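Local coordinates for thiamine pyrophosphokinase (Bacillus subtilis, PDB 3LM8), which catalyses the ATP-dependent pyrophosphorylation of thiamine to thiamine diphosphate, releasing AMP, and takes part in thiamine salvage, at residues 13-18 / 35-40; 73-76 / 80-83. The protein carries 1 engineered substitution. All coordinates share one frame; numbering follows the deposited sequence.

Interaction 1 of 2, residues 13-18 / 35-40; sequences NLIPDL and TVTLLD
Leu18 and Leu38 form the closer of two apolar meetings between the loop after strand 3-7 and helix 33-41. Leu18 CD1 lies 4.2 Å from Leu38 CD2, branch end to branch end, and the two side chains cross at about a right angle. In Leu18, CG stands anti to the carbonyl carbon (chi1 -55°), which directs the branch at the helix. The bond from CA to CB of Leu38 points along the interface, yet its CD2 methyl reaches the loop. Val7 of strand 3-7 touches both leucines. Phe100 of strand 96-100 also packs on Leu18. Both leucines are buried. The second meeting is slightly longer. Ile15 CD1 is 4.4 Å from Thr37 CG2, a methyl-to-methyl approach. The hydroxyl of Thr37 makes a weak hydrogen bond to the helix carbonyl of Lys33. The side chain of Ile15 also lies about 5 Å from a bound magnesium ion. On the exposed side, by contrast, Asp40 pairs with Lys12 in a salt bridge. The contact buries 124 Å² in all. With only methyl groups meeting across it, the loop is probably held to the helix by hydrophobic packing rather than by directed bonds.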
loop_
_atom_site.group_PDB
_atom_site.type_symbol
_atom_site.label_atom_id
_atom_site.label_comp_id
_atom_site.label_asym_id
_atom_site.label_seq_id
_atom_site.Cartn_x
_atom_site.Cartn_y
_atom_site.Cartn_z
ATOM N N ASN A 13 -8.570 13.417 -0.809
ATOM C CA ASN A 13 -9.660 13.025 0.086
ATOM C C ASN A 13 -9.703 11.539 0.432
ATOM O O ASN A 13 -10.302 11.148 1.430
ATOM C CB ASN A 13 -11.001 13.475 -0.507
ATOM C CG ASN A 13 -11.170 13.047 -1.945
ATOM O OD1 ASN A 13 -11.914 12.110 -2.245
ATOM N ND2 ASN A 13 -10.464 13.725 -2.849
ATOM N N LEU A 14 -9.071 10.711 -0.390
ATOM C CA LEU A 14 -9.053 9.281 -0.126
ATOM C C LEU A 14 -7.832 8.904 0.704
ATOM O O LEU A 14 -7.672 7.746 1.094
ATOM C CB LEU A 14 -9.052 8.479 -1.434
ATOM C CG LEU A 14 -10.336 8.386 -2.272
ATOM C CD1 LEU A 14 -11.498 8.032 -1.369
ATOM C CD2 LEU A 14 -10.613 9.696 -2.974
ATOM N N ILE A 15 -6.987 9.896 0.980
ATOM C CA ILE A 15 -5.756 9.701 1.744
ATOM C C ILE A 15 -5.903 10.073 3.224
ATOM O O ILE A 15 -6.504 11.095 3.564
ATOM C CB ILE A 15 -4.614 10.525 1.119
ATOM C CG1 ILE A 15 -4.488 10.177 -0.360
ATOM C CG2 ILE A 15 -3.299 10.243 1.827
ATOM C CD1 ILE A 15 -3.405 10.931 -1.054
ATOM N N PRO A 16 -5.342 9.243 4.124
ATOM C CA PRO A 16 -5.385 9.435 5.577
ATOM C C PRO A 16 -4.491 10.562 6.034
ATOM O O PRO A 16 -3.795 11.190 5.240
ATOM C CB PRO A 16 -4.860 8.105 6.134
ATOM C CG PRO A 16 -4.928 7.159 4.980
ATOM C CD PRO A 16 -4.608 8.011 3.798
ATOM N N ASP A 17 -4.506 10.795 7.336
ATOM C CA ASP A 17 -3.653 11.794 7.944
ATOM C C ASP A 17 -2.241 11.205 7.831
ATOM O O ASP A 17 -1.966 10.097 8.315
ATOM C CB ASP A 17 -4.042 11.971 9.415
ATOM C CG ASP A 17 -2.930 12.577 10.248
ATOM O OD1 ASP A 17 -2.834 12.209 11.441
ATOM O OD2 ASP A 17 -2.161 13.418 9.722
ATOM N N LEU A 18 -1.347 11.918 7.167
ATOM C CA LEU A 18 0.006 11.413 7.033
ATOM C C LEU A 18 0.801 11.741 8.303
ATOM O O LEU A 18 1.621 10.942 8.755
ATOM C CB LEU A 18 0.667 12.023 5.789
ATOM C CG LEU A 18 -0.148 11.799 4.511
ATOM C CD1 LEU A 18 0.524 12.477 3.312
ATOM C CD2 LEU A 18 -0.289 10.304 4.277
ATOM N N THR A 35 3.740 14.559 -4.202
ATOM C CA THR A 35 4.698 15.397 -3.506
ATOM C C THR A 35 3.999 16.697 -3.102
ATOM O O THR A 35 4.304 17.269 -2.065
ATOM C CB THR A 35 5.978 15.681 -4.350
ATOM O OG1 THR A 35 6.245 17.089 -4.341
ATOM C CG2 THR A 35 5.832 15.176 -5.766
ATOM N N VAL A 36 3.041 17.146 -3.908
ATOM C CA VAL A 36 2.286 18.350 -3.569
ATOM C C VAL A 36 1.520 18.072 -2.267
ATOM O O VAL A 36 1.519 18.888 -1.347
ATOM C CB VAL A 36 1.267 18.733 -4.694
ATOM C CG1 VAL A 36 0.202 19.678 -4.148
ATOM C CG2 VAL A 36 1.996 19.405 -5.866
ATOM N N THR A 37 0.878 16.908 -2.201
ATOM C CA THR A 37 0.119 16.499 -1.025
ATOM C C THR A 37 0.991 16.513 0.225
ATOM O O THR A 37 0.557 16.922 1.310
ATOM C CB THR A 37 -0.433 15.076 -1.189
ATOM O OG1 THR A 37 -1.020 14.937 -2.483
ATOM C CG2 THR A 37 -1.496 14.800 -0.159
ATOM N N LEU A 38 2.225 16.048 0.076
ATOM C CA LEU A 38 3.145 16.003 1.202
ATOM C C LEU A 38 3.410 17.398 1.771
ATOM O O LEU A 38 3.422 17.599 2.984
ATOM C CB LEU A 38 4.464 15.353 0.766
ATOM C CG LEU A 38 4.448 13.851 0.489
ATOM C CD1 LEU A 38 5.711 13.468 -0.248
ATOM C CD2 LEU A 38 4.351 13.079 1.786
ATOM N N LEU A 39 3.624 18.359 0.884
ATOM C CA LEU A 39 3.899 19.722 1.298
ATOM C C LEU A 39 2.732 20.331 2.044
ATOM O O LEU A 39 2.927 21.035 3.031
ATOM C CB LEU A 39 4.265 20.573 0.078
ATOM C CG LEU A 39 5.769 20.629 -0.231
ATOM C CD1 LEU A 39 6.426 19.288 0.062
ATOM C CD2 LEU A 39 5.979 21.036 -1.678
ATOM N N ASP A 40 1.517 20.055 1.586
ATOM C CA ASP A 40 0.347 20.602 2.254
ATOM C C ASP A 40 0.284 20.101 3.688
ATOM O O ASP A 40 -0.043 20.858 4.600
ATOM C CB ASP A 40 -0.942 20.227 1.509
ATOM C CG ASP A 40 -1.008 20.826 0.096
ATOM O OD1 ASP A 40 -0.344 21.853 -0.172
ATOM O OD2 ASP A 40 -1.744 20.269 -0.749
#

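Interaction 2 of 2, residues 73-76 / 80-83; sequences YQAE and TDLD
Ala75 and Asp81 meet in the connection that leads from strand 71-73 into helix 81-92. This helix belongs to a beta-alpha-beta crossover, since strand 96-100, which follows it, runs parallel to strand 71-73 in the same sheet, with three strands between them. The backbones come closest at this pair, with 5.6 Å between Ala75 CA and Asp81 CA. The polar side of the contact is sparse. Asp81 opens the helix, and Thr80 before it holds the N-cap position without a capping bond from its side chain. Gln74 bends back over the loop. Its OE1 lies 4.3 Å from Asp81 OD1, too far for a bond, and both are acceptors. The side chain of Asp81 lies about 4 Å from a bound magnesium ion, which places the helix start near that ion, within the family's catalytic domain. Asp83 OD2 takes a hydrogen bond from Gln79 NE2, just before the helix. The van der Waals part rests on one methyl. The CB of Ala75 points at the helix start. In Asp81, chi1 of -54° sets CG beside the backbone N, and chi2 of -45° turns OD1 toward Ala75. Asp81 OD1 ends 3.3 Å from Ala75 CB.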
loop_
_atom_site.group_PDB
_atom_site.type_symbol
_atom_site.label_atom_id
_atom_site.label_comp_id
_atom_site.label_asym_id
_atom_site.label_seq_id
_atom_site.Cartn_x
_atom_site.Cartn_y
_atom_site.Cartn_z
ATOM N N TYR A 73 13.187 12.590 -9.982
ATOM C CA TYR A 73 13.553 11.578 -10.973
ATOM C C TYR A 73 12.419 11.396 -11.971
ATOM O O TYR A 73 11.291 11.117 -11.586
ATOM C CB TYR A 73 13.836 10.232 -10.312
ATOM C CG TYR A 73 15.021 10.213 -9.379
ATOM C CD1 TYR A 73 14.996 10.924 -8.180
ATOM C CD2 TYR A 73 16.160 9.471 -9.684
ATOM C CE1 TYR A 73 16.071 10.899 -7.302
ATOM C CE2 TYR A 73 17.248 9.439 -8.809
ATOM C CZ TYR A 73 17.195 10.160 -7.619
ATOM O OH TYR A 73 18.265 10.168 -6.752
ATOM N N GLN A 74 12.718 11.528 -13.258
ATOM C CA GLN A 74 11.673 11.391 -14.258
ATOM C C GLN A 74 11.486 9.951 -14.695
ATOM O O GLN A 74 12.405 9.134 -14.591
ATOM C CB GLN A 74 11.988 12.270 -15.468
ATOM C CG GLN A 74 10.833 13.172 -15.888
ATOM C CD GLN A 74 9.608 12.399 -16.374
ATOM O OE1 GLN A 74 8.952 11.677 -15.607
ATOM N NE2 GLN A 74 9.294 12.550 -17.660
ATOM N N ALA A 75 10.283 9.651 -15.178
ATOM C CA ALA A 75 9.935 8.313 -15.644
ATOM C C ALA A 75 10.252 8.146 -17.130
ATOM O O ALA A 75 10.674 9.098 -17.787
ATOM C CB ALA A 75 8.453 8.052 -15.397
ATOM N N GLU A 76 10.037 6.938 -17.654
ATOM C CA GLU A 76 10.306 6.645 -19.063
ATOM C C GLU A 76 9.040 6.285 -19.853
ATOM O O GLU A 76 9.118 5.552 -20.839
ATOM C CB GLU A 76 11.310 5.489 -19.196
ATOM C CG GLU A 76 12.279 5.332 -18.033
ATOM C CD GLU A 76 13.038 6.602 -17.718
ATOM O OE1 GLU A 76 13.788 7.081 -18.596
ATOM O OE2 GLU A 76 12.883 7.121 -16.590
ATOM N N THR A 80 5.486 3.424 -14.651
ATOM C CA THR A 80 4.729 4.457 -13.958
ATOM C C THR A 80 5.659 5.198 -12.997
ATOM O O THR A 80 6.710 4.678 -12.612
ATOM C CB THR A 80 3.560 3.855 -13.158
ATOM O OG1 THR A 80 2.698 3.130 -14.044
ATOM C CG2 THR A 80 2.759 4.957 -12.480
ATOM N N ASP A 81 5.279 6.415 -12.623
ATOM C CA ASP A 81 6.079 7.206 -11.698
ATOM C C ASP A 81 6.190 6.426 -10.393
ATOM O O ASP A 81 7.279 6.248 -9.843
ATOM C CB ASP A 81 5.403 8.549 -11.434
ATOM C CG ASP A 81 5.100 9.310 -12.709
ATOM O OD1 ASP A 81 5.985 9.371 -13.588
ATOM O OD2 ASP A 81 3.982 9.856 -12.829
ATOM N N LEU A 82 5.038 5.962 -9.916
ATOM C CA LEU A 82 4.940 5.191 -8.689
ATOM C C LEU A 82 5.805 3.940 -8.833
ATOM O O LEU A 82 6.647 3.644 -7.982
ATOM C CB LEU A 82 3.466 4.826 -8.444
ATOM C CG LEU A 82 2.973 4.143 -7.158
ATOM C CD1 LEU A 82 2.901 2.641 -7.348
ATOM C CD2 LEU A 82 3.884 4.519 -5.991
ATOM N N ASP A 83 5.607 3.220 -9.930
ATOM C CA ASP A 83 6.362 2.008 -10.193
ATOM C C ASP A 83 7.860 2.254 -10.091
ATOM O O ASP A 83 8.607 1.402 -9.607
ATOM C CB ASP A 83 6.008 1.474 -11.578
ATOM C CG ASP A 83 6.908 0.338 -12.011
ATOM O OD1 ASP A 83 7.088 -0.628 -11.236
ATOM O OD2 ASP A 83 7.431 0.412 -13.139
#

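In the fold
Interaction 1 is a core contact and interaction 2 a surface one. All four touching residues of the first are buried, while none of the three in the second is. They share no helix: the first joins a loop to helix 33-41, the second joins a loop to the start of helix 81-92. Their centres are 19 Å apart, and the nearest atoms are about 9 Å apart. The chemistry follows the place. Methyl groups meet inside interaction 1, whereas a carboxylate oxygen faces a methyl in interaction 2. Each lies near a different bound magnesium ion, through an aliphatic side chain in 13-18 and an acidic one in 80-83.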